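Local coordinates for protein C2 toxin component I (Clostridium botulinum, PDB 2J3X) that is the ADP-ribosyltransferase component of the binary C2 toxin and probably modifies actin in target cells, at residues A[109-115]-A[131-136]; A[104-109]-A[160-164]; A[226-231]-A[376-380]. The protein carries 2 engineered substitutions. One frame throughout, in Å; residues are numbered along the deposited sequence.

Contact 1: A[109-115]-A[131-136]; sequences LGINFSI and KVRQQI. With SO4 (sulfate ion), chain O; SO4 (sulfate ion), chain Q.
The F113 ring is held between two aliphatic groups: K131 CE sits over the centre of one face, 3.5 Å from the ring centroid, and I111 CG2 covers the opposite face from within the same loop. At the rim, Q135 OE1 lies in the ring plane, 3.4 Å from F113 CE2, and so meets the edge and not the pi face; its amide plane stands 82° from the ring. V132 CG2 meets another part of the edge at F113 CE1. K131 runs straight across the face and bends only at its last torsion (chi4 68°), which leaves NZ 4.6 Å from the F113 centroid in a cation-pi position while it donates to O2 of a sulfate ion. These contacts lay the loop that follows strand 98-102 along helix 126-136 of the N-terminal ADP-ribosyltransferase-type domain. V132 and I136 make the apolar part of the contact. I115 CD1 packs 3.6 Å from V132 CG2, and I111 CD1 rests 3.9 Å from I136 CG2; V132 also touches I209, and I136 touches I211, of strand 206-216. Q135 NE2 gives one weak, strongly bent hydrogen bond (115°) to the carbonyl O of G110.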
# COMPACT_ATOMS: atom_id res chain seq x y z
N LEU A 109 2.50 10.65 1.67
CA LEU A 109 1.47 10.85 2.69
C LEU A 109 0.21 11.38 2.03
O LEU A 109 -0.64 11.91 2.70
CB LEU A 109 1.99 11.85 3.77
CG LEU A 109 3.24 11.37 4.49
CD1 LEU A 109 3.80 12.51 5.34
CD2 LEU A 109 2.98 10.13 5.39
N GLY A 110 0.12 11.25 0.70
CA GLY A 110 -1.05 11.78 -0.01
C GLY A 110 -1.22 13.29 -0.03
O GLY A 110 -2.35 13.79 -0.19
N ILE A 111 -0.12 14.02 0.12
CA ILE A 111 -0.15 15.49 0.17
C ILE A 111 0.37 16.03 -1.13
O ILE A 111 1.56 15.86 -1.48
CB ILE A 111 0.71 16.05 1.35
CG1 ILE A 111 0.11 15.59 2.68
CG2 ILE A 111 0.89 17.61 1.21
CD1 ILE A 111 1.10 15.98 3.86
N ASN A 112 -0.55 16.64 -1.87
CA ASN A 112 -0.20 17.18 -3.17
C ASN A 112 -0.21 18.70 -3.18
O ASN A 112 -0.00 19.28 -4.23
CB ASN A 112 -1.15 16.66 -4.25
CG ASN A 112 -1.13 15.13 -4.34
OD1 ASN A 112 -0.06 14.52 -4.33
ND2 ASN A 112 -2.31 14.53 -4.46
N PHE A 113 -0.40 19.31 -2.02
CA PHE A 113 -0.43 20.79 -1.90
C PHE A 113 0.87 21.22 -1.25
O PHE A 113 1.58 20.41 -0.66
CB PHE A 113 -1.62 21.29 -1.07
CG PHE A 113 -1.76 20.60 0.27
CD1 PHE A 113 -1.10 21.07 1.40
CD2 PHE A 113 -2.56 19.48 0.38
CE1 PHE A 113 -1.26 20.38 2.62
CE2 PHE A 113 -2.72 18.82 1.59
CZ PHE A 113 -2.09 19.28 2.71
N SER A 114 1.16 22.52 -1.33
CA SER A 114 2.46 23.00 -0.89
C SER A 114 2.44 23.25 0.62
O SER A 114 1.38 23.50 1.23
CB SER A 114 2.82 24.33 -1.59
OG SER A 114 1.72 25.22 -1.47
N ILE A 115 3.64 23.14 1.20
CA ILE A 115 3.76 23.20 2.64
C ILE A 115 4.41 24.51 3.12
O ILE A 115 3.90 25.17 4.04
CB ILE A 115 4.59 21.97 3.12
CG1 ILE A 115 3.84 20.65 2.88
CG2 ILE A 115 5.02 22.17 4.57
CD1 ILE A 115 2.54 20.62 3.50
N LYS A 131 -4.27 22.05 8.18
CA LYS A 131 -4.75 21.30 7.02
C LYS A 131 -4.07 19.93 6.94
O LYS A 131 -4.74 18.90 6.72
CB LYS A 131 -4.48 22.13 5.77
CG LYS A 131 -4.81 21.45 4.48
CD LYS A 131 -4.59 22.44 3.33
CE LYS A 131 -4.87 21.76 2.01
NZ LYS A 131 -6.26 21.44 1.82
N VAL A 132 -2.74 19.91 7.14
CA VAL A 132 -1.98 18.64 7.16
C VAL A 132 -2.48 17.75 8.31
O VAL A 132 -2.75 16.57 8.07
CB VAL A 132 -0.45 18.91 7.31
CG1 VAL A 132 0.31 17.59 7.64
CG2 VAL A 132 0.14 19.53 6.02
N ARG A 133 -2.62 18.31 9.52
CA ARG A 133 -3.15 17.54 10.67
C ARG A 133 -4.51 16.92 10.35
O ARG A 133 -4.73 15.73 10.59
CB ARG A 133 -3.31 18.45 11.88
CG ARG A 133 -2.00 18.73 12.58
CD ARG A 133 -2.24 19.84 13.63
NE ARG A 133 -1.06 20.06 14.46
CZ ARG A 133 -0.95 21.05 15.35
NH1 ARG A 133 -1.93 21.97 15.44
NH2 ARG A 133 0.14 21.17 16.10
N GLN A 134 -5.42 17.70 9.78
CA GLN A 134 -6.75 17.16 9.52
C GLN A 134 -6.70 16.03 8.47
O GLN A 134 -7.42 15.03 8.57
CB GLN A 134 -7.72 18.28 9.13
CG GLN A 134 -8.11 19.15 10.34
CD GLN A 134 -8.52 18.28 11.56
OE1 GLN A 134 -9.49 17.52 11.50
NE2 GLN A 134 -7.72 18.34 12.62
N GLN A 135 -5.81 16.15 7.49
CA GLN A 135 -5.79 15.11 6.45
C GLN A 135 -5.04 13.84 6.89
O GLN A 135 -5.48 12.70 6.57
CB GLN A 135 -5.13 15.70 5.24
CG GLN A 135 -4.90 14.73 4.12
CD GLN A 135 -4.46 15.44 2.84
OE1 GLN A 135 -5.00 16.50 2.50
NE2 GLN A 135 -3.53 14.84 2.14
N ILE A 136 -3.92 13.99 7.60
CA ILE A 136 -3.07 12.83 7.80
C ILE A 136 -3.14 12.12 9.17
O ILE A 136 -2.71 10.97 9.28
CB ILE A 136 -1.57 13.11 7.46
CG1 ILE A 136 -0.87 13.88 8.58
CG2 ILE A 136 -1.37 13.87 6.10
CD1 ILE A 136 0.62 13.99 8.45
S SO4 O . 6.57 23.10 -0.77
O1 SO4 O . 7.84 22.48 -1.04
O2 SO4 O . 5.66 22.05 -0.28
O3 SO4 O . 6.65 24.15 0.23
O4 SO4 O . 5.97 23.73 -1.99
S SO4 Q . -6.10 20.65 -1.93
O1 SO4 Q . -5.31 19.80 -2.81
O2 SO4 Q . -6.09 20.03 -0.62
O3 SO4 Q . -5.36 21.94 -1.92
O4 SO4 Q . -7.48 20.78 -2.33

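Contact 2: A[104-109]-A[160-164]; sequences FTPKEL and VPVIV
P106 packs its ring into the corner where V160, P161 and V162 lead into strand 162-168. The tight part of the contact is at P106 CD, 3.7 Å from V160 CG1 and 3.8 Å from V162 CG2. V162 CG1 lies anti to the carbonyl carbon (chi1 -53°), which leaves CG2 between the backbone N and the carbonyl carbon, turned to the proline. Elsewhere the packing is looser. P106 CG is 4.1 Å from P161 CD, and further along the buried strand V164 CG2 lies 4.1 Å from F104 CB and 4.2 Å from L109 CD1, one methyl serving both partners. The two backbones make no direct hydrogen bond; a water instead donates to F104 O and to V162 O, 2.9 Å from the latter. T105 points away from the strand, on the partly exposed side, and is tied within its own turn: its N donates to E108 OE1 at 3.0 Å, nearly straight at 163°, and E108 N returns a weak bond to T105 OG1. E108 OE2 is in turn salt-bridged to K143. Strand 162-168 pairs antiparallel with strand 98-102, and the chain leaving 98-102 here turns over the face of the mixed beta-sheet of an ADP-ribosyltransferase-type domain.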
# COMPACT_ATOMS: atom_id res chain seq x y z
N PHE A 104 9.50 9.01 4.20
CA PHE A 104 8.21 9.37 3.53
C PHE A 104 8.30 10.80 3.07
O PHE A 104 8.62 11.69 3.89
CB PHE A 104 6.98 9.27 4.44
CG PHE A 104 6.48 7.90 4.61
CD1 PHE A 104 7.07 7.02 5.55
CD2 PHE A 104 5.34 7.49 3.92
CE1 PHE A 104 6.57 5.73 5.72
CE2 PHE A 104 4.88 6.20 4.04
CZ PHE A 104 5.47 5.32 4.94
N THR A 105 7.99 11.04 1.79
CA THR A 105 7.81 12.41 1.26
C THR A 105 6.38 12.86 1.41
O THR A 105 5.49 12.01 1.67
CB THR A 105 8.16 12.46 -0.25
OG1 THR A 105 7.26 11.58 -0.92
CG2 THR A 105 9.58 11.97 -0.48
N PRO A 106 6.09 14.18 1.22
CA PRO A 106 4.67 14.58 1.24
C PRO A 106 3.81 13.76 0.27
O PRO A 106 2.73 13.35 0.66
CB PRO A 106 4.70 16.06 0.84
CG PRO A 106 6.10 16.53 1.34
CD PRO A 106 7.01 15.34 1.11
N LYS A 107 4.29 13.50 -0.95
CA LYS A 107 3.44 12.75 -1.92
C LYS A 107 3.06 11.39 -1.36
O LYS A 107 1.94 10.92 -1.57
CB LYS A 107 4.13 12.53 -3.29
CG LYS A 107 4.07 13.72 -4.18
CD LYS A 107 5.06 13.55 -5.32
CE LYS A 107 5.02 14.80 -6.23
NZ LYS A 107 5.69 14.64 -7.58
N GLU A 108 4.00 10.73 -0.66
CA GLU A 108 3.74 9.42 -0.04
C GLU A 108 2.82 9.44 1.18
O GLU A 108 2.46 8.37 1.70
CB GLU A 108 5.09 8.77 0.35
CG GLU A 108 5.99 8.54 -0.84
CD GLU A 108 7.26 7.85 -0.40
OE1 GLU A 108 8.10 8.52 0.23
OE2 GLU A 108 7.40 6.63 -0.64
N LEU A 109 2.50 10.65 1.67
CA LEU A 109 1.47 10.85 2.69
C LEU A 109 0.21 11.38 2.03
O LEU A 109 -0.64 11.91 2.70
CB LEU A 109 1.99 11.85 3.77
CG LEU A 109 3.24 11.37 4.49
CD1 LEU A 109 3.80 12.51 5.34
CD2 LEU A 109 2.98 10.13 5.39
N VAL A 160 12.74 18.81 1.40
CA VAL A 160 11.49 18.06 1.65
C VAL A 160 10.94 18.65 2.96
O VAL A 160 11.62 18.61 3.97
CB VAL A 160 11.78 16.56 1.79
CG1 VAL A 160 10.49 15.78 2.21
CG2 VAL A 160 12.36 15.96 0.44
N PRO A 161 9.76 19.31 2.90
CA PRO A 161 9.28 20.13 4.01
C PRO A 161 8.57 19.37 5.14
O PRO A 161 8.05 20.00 6.03
CB PRO A 161 8.32 21.10 3.33
CG PRO A 161 7.74 20.25 2.21
CD PRO A 161 8.91 19.50 1.68
N VAL A 162 8.56 18.04 5.07
CA VAL A 162 8.07 17.22 6.20
C VAL A 162 9.15 16.26 6.67
O VAL A 162 10.01 15.81 5.87
CB VAL A 162 6.77 16.42 5.85
CG1 VAL A 162 5.73 17.41 5.30
CG2 VAL A 162 7.10 15.27 4.88
N ILE A 163 9.10 15.94 7.95
CA ILE A 163 10.05 14.98 8.57
C ILE A 163 9.14 14.03 9.33
O ILE A 163 8.28 14.47 10.05
CB ILE A 163 11.03 15.68 9.55
CG1 ILE A 163 12.00 16.63 8.81
CG2 ILE A 163 11.91 14.67 10.28
CD1 ILE A 163 12.60 17.62 9.77
N VAL A 164 9.31 12.71 9.13
CA VAL A 164 8.54 11.75 9.85
C VAL A 164 9.41 10.97 10.80
O VAL A 164 10.29 10.25 10.34
CB VAL A 164 7.84 10.77 8.83
CG1 VAL A 164 6.92 9.78 9.55
CG2 VAL A 164 7.03 11.61 7.80
O HOH W 1 10.36 13.08 5.04

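Contact 3: A[226-231]-A[376-380]; sequences SEAWGA and AFIYG. With SO4 (sulfate ion), chain V.
F377 points at the first turn of helix 227-234 and lays one ring face on the backbone of G230. From the base outward, its CB passes W229 CZ3 at 4.2 Å. CG, held opposite the backbone N (chi1 -171°), then stands 3.5 Å from G230 CA, which is centred over the ring only 7° off its normal in a close CH-pi contact. Because G230 has no side chain, the ring can sit directly on the helix backbone. On one flank F377 CD2 lies in the plane of the W229 indole, at its edge, 3.9 Å from CE3, and CE2 comes near G230 N. On the other, CD1 and CE1 also lie under G230 CA, and CE1 is near E227 OE1. At the tip, CZ meets E227 OE1 at 3.7 Å, the oxygen lying in the ring plane and the carboxylate turned 70° from it.

Two residues on, past the inverse gamma turn centred on I378, Y379 does the same with A231. A231 CA lies over its ring centre, A231 CB touches CZ at 3.5 Å, and E227 OE2 approaches the edge at CE1 at 3.4 Å. A water lies between E227 OE2 and I378 O.

S226 OG accepts from W229 N as the N-cap, while a sulfate ion takes weak bonds from E227 N and A228 N. W229 NE1 is hydrogen-bonded to Q293 OE1. The backbone of I378 is hydrogen-bonded to that of E389 in neighbouring strand 389-392, and S226 N to Q388 OE1. Q388 and E389 belong to a Glu-X-Glu sequence characteristic of arginine-specific ADP-ribosyltransferases, so the contact probably borders the catalytic region. With no direct hydrogen bond between the segments, the fit relies on ring faces against helix CH groups and on carboxylate oxygens beside the probably electropositive ring edges.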
# COMPACT_ATOMS: atom_id res chain seq x y z
N SER A 226 -4.71 -14.84 0.41
CA SER A 226 -4.76 -15.78 1.53
C SER A 226 -6.08 -16.52 1.50
O SER A 226 -7.08 -16.04 2.02
CB SER A 226 -4.65 -15.05 2.88
OG SER A 226 -4.65 -15.97 3.98
N GLU A 227 -6.06 -17.70 0.92
CA GLU A 227 -7.26 -18.52 1.01
C GLU A 227 -7.49 -18.87 2.47
O GLU A 227 -8.64 -18.97 2.89
CB GLU A 227 -7.05 -19.78 0.19
CG GLU A 227 -8.26 -20.73 0.22
CD GLU A 227 -9.44 -20.28 -0.61
OE1 GLU A 227 -9.41 -19.22 -1.22
OE2 GLU A 227 -10.45 -20.99 -0.66
N ALA A 228 -6.40 -19.05 3.25
CA ALA A 228 -6.54 -19.40 4.68
C ALA A 228 -7.34 -18.38 5.45
O ALA A 228 -8.08 -18.76 6.37
CB ALA A 228 -5.13 -19.59 5.37
N TRP A 229 -7.17 -17.09 5.12
CA TRP A 229 -7.97 -16.04 5.78
C TRP A 229 -9.46 -16.25 5.52
O TRP A 229 -10.29 -16.15 6.43
CB TRP A 229 -7.56 -14.63 5.30
CG TRP A 229 -8.21 -13.55 6.11
CD1 TRP A 229 -7.69 -12.98 7.26
CD2 TRP A 229 -9.51 -12.96 5.91
NE1 TRP A 229 -8.55 -12.05 7.74
CE2 TRP A 229 -9.68 -12.00 6.96
CE3 TRP A 229 -10.52 -13.10 4.94
CZ2 TRP A 229 -10.81 -11.17 7.06
CZ3 TRP A 229 -11.70 -12.30 5.05
CH2 TRP A 229 -11.83 -11.34 6.13
N GLY A 230 -9.79 -16.54 4.26
CA GLY A 230 -11.18 -16.82 3.92
C GLY A 230 -11.68 -18.07 4.63
O GLY A 230 -12.79 -18.10 5.15
N ALA A 231 -10.87 -19.13 4.68
CA ALA A 231 -11.31 -20.36 5.37
C ALA A 231 -11.53 -20.15 6.87
O ALA A 231 -12.49 -20.67 7.42
CB ALA A 231 -10.24 -21.52 5.15
N ALA A 376 -18.61 -10.34 2.42
CA ALA A 376 -18.22 -11.69 2.83
C ALA A 376 -17.19 -12.21 1.87
O ALA A 376 -17.24 -11.95 0.66
CB ALA A 376 -19.45 -12.63 2.80
N PHE A 377 -16.28 -13.00 2.41
CA PHE A 377 -15.40 -13.79 1.53
C PHE A 377 -16.23 -14.95 1.03
O PHE A 377 -16.92 -15.64 1.78
CB PHE A 377 -14.20 -14.30 2.37
CG PHE A 377 -13.09 -14.95 1.59
CD1 PHE A 377 -13.26 -16.21 0.94
CD2 PHE A 377 -11.87 -14.33 1.51
CE1 PHE A 377 -12.21 -16.81 0.24
CE2 PHE A 377 -10.77 -14.92 0.84
CZ PHE A 377 -10.94 -16.20 0.21
N ILE A 378 -16.17 -15.16 -0.30
CA ILE A 378 -16.94 -16.21 -0.96
C ILE A 378 -16.17 -17.51 -0.78
O ILE A 378 -15.39 -17.96 -1.66
CB ILE A 378 -17.18 -15.80 -2.42
CG1 ILE A 378 -17.89 -14.43 -2.47
CG2 ILE A 378 -17.97 -16.91 -3.17
CD1 ILE A 378 -19.22 -14.34 -1.74
N TYR A 379 -16.39 -18.11 0.40
CA TYR A 379 -15.73 -19.36 0.80
C TYR A 379 -16.81 -20.41 0.95
O TYR A 379 -17.83 -20.14 1.57
CB TYR A 379 -14.96 -19.19 2.12
CG TYR A 379 -14.13 -20.42 2.45
CD1 TYR A 379 -12.89 -20.60 1.90
CD2 TYR A 379 -14.63 -21.43 3.31
CE1 TYR A 379 -12.14 -21.76 2.13
CE2 TYR A 379 -13.87 -22.61 3.56
CZ TYR A 379 -12.63 -22.76 2.97
OH TYR A 379 -11.85 -23.90 3.19
N GLY A 380 -16.57 -21.61 0.39
CA GLY A 380 -17.57 -22.70 0.56
C GLY A 380 -18.43 -22.84 -0.68
O GLY A 380 -19.29 -23.74 -0.75
S SO4 V . -3.38 -20.37 1.49
O1 SO4 V . -2.02 -20.39 2.07
O2 SO4 V . -4.18 -20.88 2.56
O3 SO4 V . -3.85 -19.06 1.09
O4 SO4 V . -3.55 -21.35 0.43
O HOH W 2 -13.09 -20.10 -1.72

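Contacts 1 and 2 belong to one neighbourhood of the N-terminal domain: they share L109, their centres are 9 Å apart, and I111 N probably bonds to P106 O, so one loop meets both helix 126-136 and strand 162-168. Contact 1 is the more buried and mixes isoleucine and valine packing with a lysine laid over a phenylalanine face; it alone has a direct hydrogen bond between its segments, a weak one. Contact 2, partly buried, is wholly apolar apart from one bridging water. Contact 3 is also partly buried, but lies about 36 Å away, centre to centre, in the C-terminal domain, where a helix start meets strand 375-377 and the residues after it through aromatic faces set on helix backbone CH groups.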